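Local coordinates for phosphatase (Thermotoga maritima, PDB 1NF2), which is probably a magnesium-dependent phosphatase of the haloacid dehalogenase family, removing phosphate from its substrates, at residues 214-217 against 218-221; 87-90 against 91-95; 23-26 against 27-31. All blocks are in the same frame, centred on the assembly; numbering follows the deposited sequence.

Interaction 1: 214-217 against 218-221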
ATOM      1  N   ASP A 214      -0.867  -3.468  11.362  1.00 19.21           N
ATOM      2  CA  ASP A 214      -1.654  -4.646  11.678  1.00 19.20           C
ATOM      3  C   ASP A 214      -1.265  -5.805  10.757  1.00 21.02           C
ATOM      4  O   ASP A 214      -1.629  -6.958  11.012  1.00 18.64           O
ATOM      5  CB  ASP A 214      -3.135  -4.342  11.467  1.00 21.64           C
ATOM      6  CG  ASP A 214      -3.511  -4.301   9.988  1.00 23.55           C
ATOM      7  OD1 ASP A 214      -4.671  -4.635   9.660  1.00 23.20           O
ATOM      8  OD2 ASP A 214      -2.650  -3.935   9.151  1.00 23.09           O
ATOM      9  N   ASN A 215      -0.513  -5.464   9.708  1.00 27.59           N
ATOM     10  CA  ASN A 215      -0.085  -6.366   8.626  1.00 30.23           C
ATOM     11  C   ASN A 215       1.269  -7.047   8.568  1.00 29.35           C
ATOM     12  O   ASN A 215       2.225  -6.679   9.245  1.00 29.79           O
ATOM     13  CB  ASN A 215      -0.197  -5.630   7.281  1.00 28.30           C
ATOM     14  CG  ASN A 215      -1.532  -5.800   6.647  1.00 32.79           C
ATOM     15  OD1 ASN A 215      -1.799  -5.263   5.569  1.00 34.32           O
ATOM     16  ND2 ASN A 215      -2.394  -6.561   7.304  1.00 37.34           N
ATOM     17  N   GLU A 216       1.322  -8.023   7.664  1.00 19.44           N
ATOM     18  CA  GLU A 216       2.534  -8.763   7.354  1.00 20.93           C
ATOM     19  C   GLU A 216       3.310  -7.692   6.591  1.00 17.99           C
ATOM     20  O   GLU A 216       4.507  -7.523   6.778  1.00 18.19           O
ATOM     21  CB  GLU A 216       2.211  -9.931   6.421  1.00 61.45           C
ATOM     22  CG  GLU A 216       2.719 -11.278   6.888  1.00 69.06           C
ATOM     23  CD  GLU A 216       4.208 -11.277   7.148  1.00 75.10           C
ATOM     24  OE1 GLU A 216       4.962 -10.787   6.280  1.00 78.23           O
ATOM     25  OE2 GLU A 216       4.624 -11.772   8.220  1.00 77.37           O
ATOM     26  N   ASN A 217       2.584  -6.958   5.747  1.00 18.60           N
ATOM     27  CA  ASN A 217       3.137  -5.859   4.962  1.00 19.29           C
ATOM     28  C   ASN A 217       3.764  -4.763   5.838  1.00 20.21           C
ATOM     29  O   ASN A 217       4.771  -4.163   5.459  1.00 20.40           O
ATOM     30  CB  ASN A 217       2.039  -5.210   4.116  1.00 23.50           C
ATOM     31  CG  ASN A 217       1.684  -6.020   2.872  1.00 27.51           C
ATOM     32  OD1 ASN A 217       0.677  -5.744   2.214  1.00 27.70           O
ATOM     33  ND2 ASN A 217       2.513  -7.006   2.540  1.00 22.43           N
ATOM     34  N   ASP A 218       3.151  -4.496   6.992  1.00 23.88           N
ATOM     35  CA  ASP A 218       3.618  -3.452   7.913  1.00 24.23           C
ATOM     36  C   ASP A 218       4.799  -3.908   8.762  1.00 22.84           C
ATOM     37  O   ASP A 218       5.593  -3.099   9.230  1.00 21.84           O
ATOM     38  CB  ASP A 218       2.472  -3.015   8.838  1.00 21.78           C
ATOM     39  CG  ASP A 218       1.307  -2.414   8.082  1.00 21.96           C
ATOM     40  OD1 ASP A 218       0.158  -2.539   8.571  1.00 21.71           O
ATOM     41  OD2 ASP A 218       1.535  -1.813   7.008  1.00 21.49           O
ATOM     42  N   LEU A 219       4.895  -5.214   8.961  1.00 19.35           N
ATOM     43  CA  LEU A 219       5.975  -5.806   9.735  1.00 19.78           C
ATOM     44  C   LEU A 219       7.333  -5.294   9.218  1.00 19.89           C
ATOM     45  O   LEU A 219       8.289  -5.122   9.984  1.00 20.98           O
ATOM     46  CB  LEU A 219       5.878  -7.325   9.605  1.00 28.10           C
ATOM     47  CG  LEU A 219       6.526  -8.265  10.614  1.00 29.30           C
ATOM     48  CD1 LEU A 219       6.082  -7.920  12.026  1.00 30.20           C
ATOM     49  CD2 LEU A 219       6.119  -9.696  10.259  1.00 27.47           C
ATOM     50  N   PHE A 220       7.410  -5.047   7.914  1.00 21.41           N
ATOM     51  CA  PHE A 220       8.637  -4.549   7.302  1.00 22.05           C
ATOM     52  C   PHE A 220       8.996  -3.153   7.825  1.00 21.24           C
ATOM     53  O   PHE A 220      10.174  -2.822   7.938  1.00 22.15           O
ATOM     54  CB  PHE A 220       8.485  -4.502   5.773  1.00 24.61           C
ATOM     55  CG  PHE A 220       8.500  -5.860   5.107  1.00 27.50           C
ATOM     56  CD1 PHE A 220       9.699  -6.529   4.884  1.00 28.89           C
ATOM     57  CD2 PHE A 220       7.311  -6.462   4.695  1.00 26.99           C
ATOM     58  CE1 PHE A 220       9.718  -7.783   4.249  1.00 29.25           C
ATOM     59  CE2 PHE A 220       7.314  -7.707   4.065  1.00 28.32           C
ATOM     60  CZ  PHE A 220       8.521  -8.372   3.839  1.00 29.20           C
ATOM     61  N   MET A 221       7.986  -2.335   8.131  1.00 18.69           N
ATOM     62  CA  MET A 221       8.226  -0.981   8.636  1.00 18.13           C
ATOM     63  C   MET A 221       8.762  -0.979  10.067  1.00 19.13           C
ATOM     64  O   MET A 221       9.504  -0.079  10.462  1.00 18.26           O
ATOM     65  CB  MET A 221       6.943  -0.141   8.577  1.00 18.67           C
ATOM     66  CG  MET A 221       6.485   0.194   7.149  1.00 15.74           C
ATOM     67  SD  MET A 221       5.205   1.467   7.028  1.00  6.68           S
ATOM     68  CE  MET A 221       5.995   2.579   6.270  1.00 10.20           C
TER

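Interaction 2: 87-90 against 91-95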
ATOM      1  N   VAL A  87      10.432  -7.212 -18.869  1.00 44.31           N
ATOM      2  CA  VAL A  87       9.829  -8.324 -18.152  1.00 39.88           C
ATOM      3  C   VAL A  87       8.309  -8.190 -18.260  1.00 38.46           C
ATOM      4  O   VAL A  87       7.585  -9.183 -18.299  1.00 35.94           O
ATOM      5  CB  VAL A  87      10.243  -8.312 -16.668  1.00 29.02           C
ATOM      6  CG1 VAL A  87       9.386  -9.283 -15.872  1.00 27.69           C
ATOM      7  CG2 VAL A  87      11.714  -8.687 -16.540  1.00 28.29           C
ATOM      8  N   ALA A  88       7.834  -6.950 -18.322  1.00 36.92           N
ATOM      9  CA  ALA A  88       6.408  -6.687 -18.429  1.00 36.29           C
ATOM     10  C   ALA A  88       5.903  -7.183 -19.776  1.00 35.65           C
ATOM     11  O   ALA A  88       4.855  -7.825 -19.858  1.00 34.52           O
ATOM     12  CB  ALA A  88       6.135  -5.198 -18.288  1.00 33.88           C
ATOM     13  N   LYS A  89       6.656  -6.880 -20.830  1.00 34.92           N
ATOM     14  CA  LYS A  89       6.283  -7.305 -22.171  1.00 35.29           C
ATOM     15  C   LYS A  89       6.288  -8.828 -22.242  1.00 32.40           C
ATOM     16  O   LYS A  89       5.360  -9.427 -22.780  1.00 31.83           O
ATOM     17  CB  LYS A  89       7.249  -6.731 -23.210  1.00 66.05           C
ATOM     18  CG  LYS A  89       6.798  -6.957 -24.649  1.00 73.60           C
ATOM     19  CD  LYS A  89       7.693  -6.233 -25.643  1.00 79.33           C
ATOM     20  CE  LYS A  89       7.158  -6.366 -27.062  1.00 81.98           C
ATOM     21  NZ  LYS A  89       7.989  -5.614 -28.044  1.00 84.95           N
ATOM     22  N   ASP A  90       7.331  -9.445 -21.692  1.00 28.90           N
ATOM     23  CA  ASP A  90       7.446 -10.900 -21.674  1.00 27.92           C
ATOM     24  C   ASP A  90       6.270 -11.559 -20.966  1.00 27.67           C
ATOM     25  O   ASP A  90       5.761 -12.590 -21.414  1.00 26.75           O
ATOM     26  CB  ASP A  90       8.727 -11.340 -20.966  1.00 34.07           C
ATOM     27  CG  ASP A  90       9.952 -11.187 -21.831  1.00 35.31           C
ATOM     28  OD1 ASP A  90      11.027 -11.665 -21.413  1.00 36.05           O
ATOM     29  OD2 ASP A  90       9.842 -10.588 -22.922  1.00 36.63           O
ATOM     30  N   ILE A  91       5.850 -10.970 -19.848  1.00 27.14           N
ATOM     31  CA  ILE A  91       4.744 -11.514 -19.074  1.00 25.55           C
ATOM     32  C   ILE A  91       3.432 -11.421 -19.835  1.00 24.78           C
ATOM     33  O   ILE A  91       2.654 -12.372 -19.844  1.00 24.81           O
ATOM     34  CB  ILE A  91       4.603 -10.784 -17.712  1.00 29.93           C
ATOM     35  CG1 ILE A  91       5.825 -11.095 -16.836  1.00 29.24           C
ATOM     36  CG2 ILE A  91       3.314 -11.207 -17.016  1.00 26.71           C
ATOM     37  CD1 ILE A  91       5.837 -10.358 -15.499  1.00 31.52           C
ATOM     38  N   ILE A  92       3.190 -10.283 -20.476  1.00 25.53           N
ATOM     39  CA  ILE A  92       1.961 -10.081 -21.242  1.00 27.43           C
ATOM     40  C   ILE A  92       1.886 -10.992 -22.467  1.00 28.26           C
ATOM     41  O   ILE A  92       0.839 -11.583 -22.740  1.00 28.30           O
ATOM     42  CB  ILE A  92       1.807  -8.596 -21.691  1.00 35.53           C
ATOM     43  CG1 ILE A  92       1.049  -7.803 -20.620  1.00 35.41           C
ATOM     44  CG2 ILE A  92       1.043  -8.506 -23.004  1.00 34.55           C
ATOM     45  CD1 ILE A  92       1.708  -7.797 -19.269  1.00 36.78           C
ATOM     46  N   GLU A  93       2.986 -11.105 -23.206  1.00 26.24           N
ATOM     47  CA  GLU A  93       3.005 -11.964 -24.386  1.00 28.85           C
ATOM     48  C   GLU A  93       2.848 -13.429 -23.980  1.00 28.73           C
ATOM     49  O   GLU A  93       2.310 -14.239 -24.731  1.00 28.55           O
ATOM     50  CB  GLU A  93       4.297 -11.754 -25.175  1.00 53.08           C
ATOM     51  CG  GLU A  93       4.311 -10.429 -25.926  1.00 59.72           C
ATOM     52  CD  GLU A  93       5.589 -10.190 -26.710  1.00 64.91           C
ATOM     53  OE1 GLU A  93       5.659  -9.163 -27.421  1.00 67.03           O
ATOM     54  OE2 GLU A  93       6.521 -11.023 -26.613  1.00 66.74           O
ATOM     55  N   TYR A  94       3.288 -13.755 -22.774  1.00 36.74           N
ATOM     56  CA  TYR A  94       3.184 -15.113 -22.260  1.00 36.59           C
ATOM     57  C   TYR A  94       1.751 -15.409 -21.801  1.00 39.39           C
ATOM     58  O   TYR A  94       1.205 -16.489 -22.047  1.00 38.21           O
ATOM     59  CB  TYR A  94       4.127 -15.270 -21.070  1.00 27.00           C
ATOM     60  CG  TYR A  94       4.240 -16.674 -20.518  1.00 24.13           C
ATOM     61  CD1 TYR A  94       5.260 -17.531 -20.939  1.00 23.58           C
ATOM     62  CD2 TYR A  94       3.356 -17.133 -19.545  1.00 23.86           C
ATOM     63  CE1 TYR A  94       5.401 -18.810 -20.396  1.00 21.72           C
ATOM     64  CE2 TYR A  94       3.485 -18.405 -18.999  1.00 22.28           C
ATOM     65  CZ  TYR A  94       4.509 -19.238 -19.426  1.00 23.46           C
ATOM     66  OH  TYR A  94       4.636 -20.492 -18.878  1.00 24.41           O
ATOM     67  N   ILE A  95       1.147 -14.423 -21.147  1.00 33.61           N
ATOM     68  CA  ILE A  95      -0.187 -14.555 -20.587  1.00 34.47           C
ATOM     69  C   ILE A  95      -1.374 -14.449 -21.549  1.00 35.14           C
ATOM     70  O   ILE A  95      -2.420 -15.056 -21.313  1.00 35.57           O
ATOM     71  CB  ILE A  95      -0.362 -13.522 -19.463  1.00 55.05           C
ATOM     72  CG1 ILE A  95      -1.415 -13.994 -18.473  1.00 57.73           C
ATOM     73  CG2 ILE A  95      -0.774 -12.180 -20.044  1.00 55.96           C
ATOM     74  CD1 ILE A  95      -1.627 -13.019 -17.347  1.00 62.73           C
TER

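Interaction 3: 23-26 against 27-31. With SO4 (sulfate ion), chain E.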
ATOM      1  N   LYS A  23     -11.866  11.228  16.677  1.00 26.42           N
ATOM      2  CA  LYS A  23     -10.821  11.251  17.691  1.00 28.31           C
ATOM      3  C   LYS A  23      -9.441  11.114  17.024  1.00 28.88           C
ATOM      4  O   LYS A  23      -8.539  11.929  17.271  1.00 28.00           O
ATOM      5  CB  LYS A  23     -11.043  10.135  18.716  1.00 35.71           C
ATOM      6  CG  LYS A  23     -10.027  10.135  19.853  1.00 39.66           C
ATOM      7  CD  LYS A  23     -10.186   8.935  20.781  1.00 43.10           C
ATOM      8  CE  LYS A  23     -11.300   9.123  21.792  1.00 46.82           C
ATOM      9  NZ  LYS A  23     -12.604   9.424  21.147  1.00 49.73           N
ATOM     10  N   ASP A  24      -9.281  10.103  16.168  1.00 27.32           N
ATOM     11  CA  ASP A  24      -7.999   9.892  15.486  1.00 27.42           C
ATOM     12  C   ASP A  24      -7.678  11.067  14.577  1.00 27.04           C
ATOM     13  O   ASP A  24      -6.528  11.503  14.494  1.00 26.97           O
ATOM     14  CB  ASP A  24      -8.004   8.604  14.646  1.00 24.41           C
ATOM     15  CG  ASP A  24      -8.006   7.341  15.495  1.00 25.30           C
ATOM     16  OD1 ASP A  24      -7.636   7.400  16.692  1.00 21.31           O
ATOM     17  OD2 ASP A  24      -8.371   6.277  14.950  1.00 26.58           O
ATOM     18  N   ARG A  25      -8.692  11.580  13.888  1.00 25.60           N
ATOM     19  CA  ARG A  25      -8.478  12.717  13.003  1.00 26.04           C
ATOM     20  C   ARG A  25      -7.929  13.900  13.789  1.00 26.35           C
ATOM     21  O   ARG A  25      -6.905  14.470  13.420  1.00 25.78           O
ATOM     22  CB  ARG A  25      -9.780  13.136  12.319  1.00 32.42           C
ATOM     23  CG  ARG A  25      -9.596  14.267  11.317  1.00 35.30           C
ATOM     24  CD  ARG A  25     -10.926  14.827  10.831  1.00 37.22           C
ATOM     25  NE  ARG A  25     -11.655  15.518  11.893  1.00 38.56           N
ATOM     26  CZ  ARG A  25     -11.350  16.729  12.357  1.00 39.39           C
ATOM     27  NH1 ARG A  25     -10.325  17.407  11.854  1.00 40.24           N
ATOM     28  NH2 ARG A  25     -12.071  17.260  13.334  1.00 35.86           N
ATOM     29  N   ARG A  26      -8.602  14.272  14.877  1.00 25.75           N
ATOM     30  CA  ARG A  26      -8.136  15.410  15.667  1.00 26.20           C
ATOM     31  C   ARG A  26      -6.721  15.246  16.223  1.00 24.61           C
ATOM     32  O   ARG A  26      -5.953  16.206  16.258  1.00 23.16           O
ATOM     33  CB  ARG A  26      -9.119  15.724  16.799  1.00 30.47           C
ATOM     34  CG  ARG A  26     -10.264  16.619  16.356  1.00 34.55           C
ATOM     35  CD  ARG A  26     -11.063  17.120  17.545  1.00 39.16           C
ATOM     36  NE  ARG A  26     -12.276  16.343  17.770  1.00 44.00           N
ATOM     37  CZ  ARG A  26     -13.464  16.633  17.245  1.00 44.41           C
ATOM     38  NH1 ARG A  26     -13.609  17.693  16.458  1.00 44.09           N
ATOM     39  NH2 ARG A  26     -14.507  15.861  17.512  1.00 42.97           N
ATOM     40  N   ASN A  27      -6.368  14.039  16.649  1.00 20.16           N
ATOM     41  CA  ASN A  27      -5.026  13.821  17.178  1.00 20.97           C
ATOM     42  C   ASN A  27      -3.971  13.961  16.096  1.00 21.73           C
ATOM     43  O   ASN A  27      -2.882  14.485  16.348  1.00 22.05           O
ATOM     44  CB  ASN A  27      -4.923  12.453  17.844  1.00 27.27           C
ATOM     45  CG  ASN A  27      -5.490  12.452  19.247  1.00 28.90           C
ATOM     46  OD1 ASN A  27      -5.114  13.287  20.069  1.00 32.16           O
ATOM     47  ND2 ASN A  27      -6.393  11.517  19.530  1.00 28.48           N
ATOM     48  N   ILE A  28      -4.287  13.502  14.887  1.00 24.74           N
ATOM     49  CA  ILE A  28      -3.342  13.618  13.785  1.00 26.67           C
ATOM     50  C   ILE A  28      -3.163  15.103  13.471  1.00 26.92           C
ATOM     51  O   ILE A  28      -2.037  15.576  13.305  1.00 26.57           O
ATOM     52  CB  ILE A  28      -3.840  12.898  12.508  1.00 32.47           C
ATOM     53  CG1 ILE A  28      -4.106  11.415  12.799  1.00 34.19           C
ATOM     54  CG2 ILE A  28      -2.808  13.050  11.399  1.00 32.97           C
ATOM     55  CD1 ILE A  28      -2.915  10.642  13.322  1.00 36.18           C
ATOM     56  N   GLU A  29      -4.278  15.831  13.384  1.00 25.38           N
ATOM     57  CA  GLU A  29      -4.254  17.269  13.115  1.00 26.72           C
ATOM     58  C   GLU A  29      -3.303  17.987  14.068  1.00 27.18           C
ATOM     59  O   GLU A  29      -2.506  18.821  13.652  1.00 27.44           O
ATOM     60  CB  GLU A  29      -5.659  17.865  13.266  1.00 42.89           C
ATOM     61  CG  GLU A  29      -6.446  17.966  11.974  1.00 46.13           C
ATOM     62  CD  GLU A  29      -5.864  18.996  11.024  1.00 50.15           C
ATOM     63  OE1 GLU A  29      -6.373  19.119   9.888  1.00 52.50           O
ATOM     64  OE2 GLU A  29      -4.897  19.687  11.414  1.00 51.06           O
ATOM     65  N   LYS A  30      -3.389  17.661  15.351  1.00 33.83           N
ATOM     66  CA  LYS A  30      -2.523  18.292  16.342  1.00 36.53           C
ATOM     67  C   LYS A  30      -1.040  17.981  16.097  1.00 38.23           C
ATOM     68  O   LYS A  30      -0.182  18.861  16.221  1.00 37.74           O
ATOM     69  CB  LYS A  30      -2.940  17.849  17.748  1.00 38.29           C
ATOM     70  CG  LYS A  30      -4.312  18.363  18.163  1.00 40.29           C
ATOM     71  CD  LYS A  30      -4.803  17.688  19.436  1.00 42.59           C
ATOM     72  CE  LYS A  30      -3.820  17.881  20.578  1.00 43.63           C
ATOM     73  NZ  LYS A  30      -4.253  17.157  21.808  1.00 43.43           N
ATOM     74  N   LEU A  31      -0.739  16.732  15.746  1.00 34.07           N
ATOM     75  CA  LEU A  31       0.639  16.337  15.476  1.00 35.29           C
ATOM     76  C   LEU A  31       1.190  16.997  14.221  1.00 37.02           C
ATOM     77  O   LEU A  31       2.328  17.471  14.214  1.00 37.13           O
ATOM     78  CB  LEU A  31       0.746  14.820  15.301  1.00 30.99           C
ATOM     79  CG  LEU A  31       0.647  13.918  16.528  1.00 29.80           C
ATOM     80  CD1 LEU A  31       0.779  12.463  16.086  1.00 30.43           C
ATOM     81  CD2 LEU A  31       1.744  14.277  17.516  1.00 28.84           C
TER
HETATM   82  S   SO4 E 281     -12.490  20.684  15.140  0.77 37.45           S
HETATM   83  O1  SO4 E 281     -11.850  21.847  14.493  0.91 38.13           O
HETATM   84  O2  SO4 E 281     -13.033  19.792  14.100  1.00 38.51           O
HETATM   85  O3  SO4 E 281     -11.491  19.953  15.947  0.97 39.85           O
HETATM   86  O4  SO4 E 281     -13.587  21.140  16.014  0.88 37.27           O

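Interaction 1: 214-217 against 218-221
Asp218 reaches back across the start of helix 216-222 to the loop holding Asp214 and Asn215. Its CG is anti to the carbonyl carbon (chi1 -62°), and this places OD1 near the N-H groups of those two residues. There OD1 accepts the backbone N-H of Asp214 at 3.1 Å from N, nearly straight at 166°. The N of Asn215 reaches the same OD1 at 3.2 Å. Because OD1 also lies implausibly close to Asp8, its exact place, and with it both bonds, is somewhat doubtful. Beside it comes OD2 of Asp214, 3.2 Å from Asp218 OD1. If that position holds, two acceptors stand close together, an approach that nearby positive charge would probably ease: Asp214 is a magnesium ligand, and Asp218 OD2 forms a salt bridge with Lys191. The backbone closes the turn, with Leu219 N bonded to Asn215 O at 3.1 Å, while Asp218 N adds a weak bond to that oxygen.

The outer side is much looser. Glu216, bent at chi2, brings OE2 to 3.3 Å from Leu219 CD2, although the charge of that carboxylate is met by Lys237. Leu219 itself rests on helix 236-241, so this flank is partly covered. Phe220, exposed, offers a ring edge: Asn217 O lies near the ring plane, 3.5 Å from CD2. The buried aspartates thus contrast with the exposed Glu216 and Phe220.

The helix links strands 209-213 and 227-230 of a beta-alpha-beta unit. Two aspartates four residues apart, just after a strand, are the hallmark of motif IV of the haloacid dehalogenase superfamily, the acidic loop that completes the magnesium site.

Interaction 2: 87-90 against 91-95
Val87 and Ile91 meet one turn apart on helix 85-95, a local apolar contact where this helix lies against the six-stranded sheet and helix 154-168. Val87 CG1 touches Ile91 CD1 at 3.7 Å. The valine branch reaches forward because CG1 stands anti to the backbone N (chi1 168°), whereas the isoleucine chain runs extended beside the carbonyl of Val87, its CG1 only 3.0 Å from Val87 O, and presents its terminal methyl. Both chains continue onto neighbours: Val87 touches Val171, while Ile91 packs on Phe168 and Leu148. Replacing Ile91 by an alanine would probably open a gap beside Leu148 and Phe168 and leave Val87 CG1 without its partner on this helix.

The backbone repeats the same four-residue spacing. Ile91 N bonds to Val87 O and Ile92 N to Ala88 O, and the bond from Glu93 N to Lys89 O is nearly straight, at 2.9 Å and 169°. Tyr94 N to Asp90 O is more bent, at 136°; the ring of Tyr94 leads away to stack edge-to-face with Phe168.

On the exposed side, the extended chains of Lys89 and Glu93 pass at an angle. Glu93 OE1 lies against the lysine methylene, 3.2 Å from Lys89 CE, while NZ remains 4.3 Å from that oxygen, too far for a salt bridge. The chemistry is therefore divided: Ile91 joins the helix to strand 147-151 and helix 154-168, with Val87 beside it, and the opposite charges probably attract each other across the surface turn without being locked together.

Interaction 3: 23-26 against 27-31
Arg25 and Glu29, one turn apart on helix 22-31, run side by side in the same direction, but their planar groups are turned 65° apart. The contact is made by the glutamate methylene, CG of Glu29 lying 3.9 Å from Arg25 NH1, and the charged ends do not touch. The guanidinium edge of Arg25 is turned instead to a sulfate ion, probably taken up from the crystallisation liquor, and Arg26 approaches the same ion. Arg25 NH2 donates to sulfate O2 at 2.8 Å, though the bond is bent to 131°. From the other arginine, NH1 of Arg26 gives O3 a straighter bond of 3.1 Å, and CD of Arg26 lies 3.3 Å from that oxygen. The sulfur lies in the plane of each guanidinium, so the anion is approached edge-on by both. A bend at chi3 (67°) in an otherwise extended Arg25 chain turns its head into position, and its NH2 also forms a salt bridge with Glu22.

Lys23 and Asn27 are likewise aligned, Lys23 CG standing 3.9 Å from Asn27 ND2. That amide nitrogen is held by Ser255 and Glu259, which ties this face of the helix to helix 253-258 and what follows. Asp24 bonds Ser255 as well, while Ile28, with CG1 only 3.0 Å from Asp24 O, touches Phe7 and Phe56.

Backbone bonds from Asn27, Ile28, Glu29 and Lys30 to residues four back hold the frame. Two arginine edges converging on a single tetraoxoanion suggest a patch able to take up an anion, its clustered positive charge probably balanced by the sulfate and by Glu22.

Interactions 2 and 3 are turns of helices, whereas interaction 1 is a loop running into the first turn of one, and it alone stands at the magnesium site, which Asp8 and Asp10 complete with Asp214. Interaction 3 packs against strand 4-8 of the core sheet through Ile28 and Leu31: its nearest atoms are about 12 Å from interaction 1, and the side chain of Ile28 is about 11 Å from that of Asp8, so this helix lies away from the metal. Interaction 2 packs against the second sheet, probably the substrate-binding domain, and its nearest atoms are about 19 Å from interaction 1. Interactions 2 and 3 lie on opposite sides of the chain's centre, their own centres 45 Å apart.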